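Local coordinates for phosphoglycerol transferase GacH (Streptococcus pyogenes MGAS5005, PDB 6DGM), which probably transfers glycerol phosphate to rhamnose polysaccharide of the streptococcal cell wall, through an extracellular sulfatase-like domain that binds manganese and sn-glycerol-1-phosphate, at residues A[348-351]-A[352-356]. Numbering follows the deposited sequence.
Sequences SPEV and KAIQN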
loop_
_atom_site.group_PDB
_atom_site.type_symbol
_atom_site.label_atom_id
_atom_site.label_comp_id
_atom_site.label_asym_id
_atom_site.label_seq_id
_atom_site.Cartn_x
_atom_site.Cartn_y
_atom_site.Cartn_z
ATOM N N SER A 348 -7.242 23.377 -6.022
ATOM C CA SER A 348 -6.580 24.288 -5.104
ATOM C C SER A 348 -5.232 24.714 -5.671
ATOM O O SER A 348 -4.422 23.862 -6.042
ATOM C CB SER A 348 -6.359 23.598 -3.762
ATOM O OG SER A 348 -5.195 24.097 -3.115
ATOM N N PRO A 349 -4.945 26.009 -5.734
ATOM C CA PRO A 349 -3.630 26.436 -6.241
ATOM C C PRO A 349 -2.443 25.810 -5.543
ATOM O O PRO A 349 -1.447 25.471 -6.197
ATOM C CB PRO A 349 -3.674 27.956 -6.038
ATOM C CG PRO A 349 -5.117 28.300 -6.222
ATOM C CD PRO A 349 -5.891 27.136 -5.627
ATOM N N GLU A 350 -2.508 25.626 -4.223
ATOM C CA GLU A 350 -1.389 24.988 -3.544
ATOM C C GLU A 350 -1.255 23.533 -3.967
ATOM O O GLU A 350 -0.142 23.049 -4.205
ATOM C CB GLU A 350 -1.549 25.069 -2.031
ATOM C CG GLU A 350 -0.426 24.364 -1.292
ATOM C CD GLU A 350 -0.429 24.670 0.184
ATOM O OE1 GLU A 350 -1.442 24.355 0.844
ATOM O OE2 GLU A 350 0.559 25.267 0.670
ATOM N N VAL A 351 -2.379 22.817 -4.064
ATOM C CA VAL A 351 -2.336 21.437 -4.535
ATOM C C VAL A 351 -1.709 21.377 -5.923
ATOM O O VAL A 351 -0.845 20.532 -6.200
ATOM C CB VAL A 351 -3.749 20.823 -4.518
ATOM C CG1 VAL A 351 -3.720 19.417 -5.082
ATOM C CG2 VAL A 351 -4.301 20.821 -3.106
ATOM N N LYS A 352 -2.138 22.271 -6.815
ATOM C CA LYS A 352 -1.649 22.239 -8.186
ATOM C C LYS A 352 -0.159 22.535 -8.256
ATOM O O LYS A 352 0.554 21.968 -9.090
ATOM C CB LYS A 352 -2.400 23.247 -9.035
ATOM C CG LYS A 352 -3.837 22.899 -9.355
ATOM C CD LYS A 352 -4.381 24.032 -10.234
ATOM C CE LYS A 352 -5.847 23.919 -10.528
ATOM N NZ LYS A 352 -6.314 25.147 -11.261
ATOM N N ALA A 353 0.325 23.450 -7.413
ATOM C CA ALA A 353 1.736 23.813 -7.452
ATOM C C ALA A 353 2.603 22.633 -7.049
ATOM O O ALA A 353 3.571 22.297 -7.738
ATOM C CB ALA A 353 2.004 25.014 -6.536
ATOM N N ILE A 354 2.241 21.965 -5.952
ATOM C CA ILE A 354 2.996 20.805 -5.502
ATOM C C ILE A 354 2.857 19.658 -6.503
ATOM O O ILE A 354 3.823 18.933 -6.772
ATOM C CB ILE A 354 2.561 20.425 -4.077
ATOM C CG1 ILE A 354 2.907 21.549 -3.090
ATOM C CG2 ILE A 354 3.195 19.093 -3.650
ATOM C CD1 ILE A 354 2.273 21.362 -1.723
ATOM N N GLN A 355 1.661 19.476 -7.073
ATOM C CA GLN A 355 1.480 18.432 -8.074
ATOM C C GLN A 355 2.315 18.702 -9.314
ATOM O O GLN A 355 2.782 17.753 -9.953
ATOM C CB GLN A 355 -0.007 18.282 -8.426
ATOM C CG GLN A 355 -0.789 17.513 -7.389
ATOM C CD GLN A 355 -0.390 16.035 -7.308
ATOM O OE1 GLN A 355 0.101 15.441 -8.276
ATOM N NE2 GLN A 355 -0.594 15.442 -6.137
ATOM N N ASN A 356 2.529 19.980 -9.664
ATOM C CA ASN A 356 3.395 20.271 -10.798
ATOM C C ASN A 356 4.820 19.826 -10.505
ATOM O O ASN A 356 5.495 19.274 -11.381
ATOM C CB ASN A 356 3.342 21.741 -11.183
ATOM C CG ASN A 356 4.241 22.046 -12.355
ATOM O OD1 ASN A 356 5.364 22.490 -12.174
ATOM N ND2 ASN A 356 3.752 21.793 -13.564
#
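Val351 and Gln355, one turn apart at the start of helix 349-365, run alongside each other off the same face of the helix, with Val351 CG1 4.2 Å from Gln355 CG. Val351 has CG1 anti to its own N (chi1 177°), which sets that methyl beside the carbonyl carbon and on the side of the next turn. Gln355 brings its CG to 3.2 Å from Val351 O, then bends at chi2 (-67°), and its buried amide is satisfied elsewhere: NE2 donates to Ala340 O and OE1 accepts from Asn104. Glu350 and Ile354 form a second pair. Here the aliphatic CG of the glutamate meets Ile354 CD1 at 4.1 Å, while the extended chain keeps its charge on an exposed side. Ile354, branched and apolar, fills a buried place against Val336 and Lys339 of helix 328-339. Ser348 is the N-cap: its OG accepts a nearly straight bond from Val351 N at 3.2 Å (176°), and its O accepts from Lys352 N at 2.9 Å. Pro349 fits the first helical turn, where its missing N-H costs no helix bond, and its O accepts from Ala353 N. The chemistry thus divides the helix start: the serine hydroxyl takes up the amide of Val351 and proline has no N-H to satisfy, while Val351 and Ile354 pack apolar surface and the buried glutamine amide, partnered at both ends, joins the helix to two other parts of the chain.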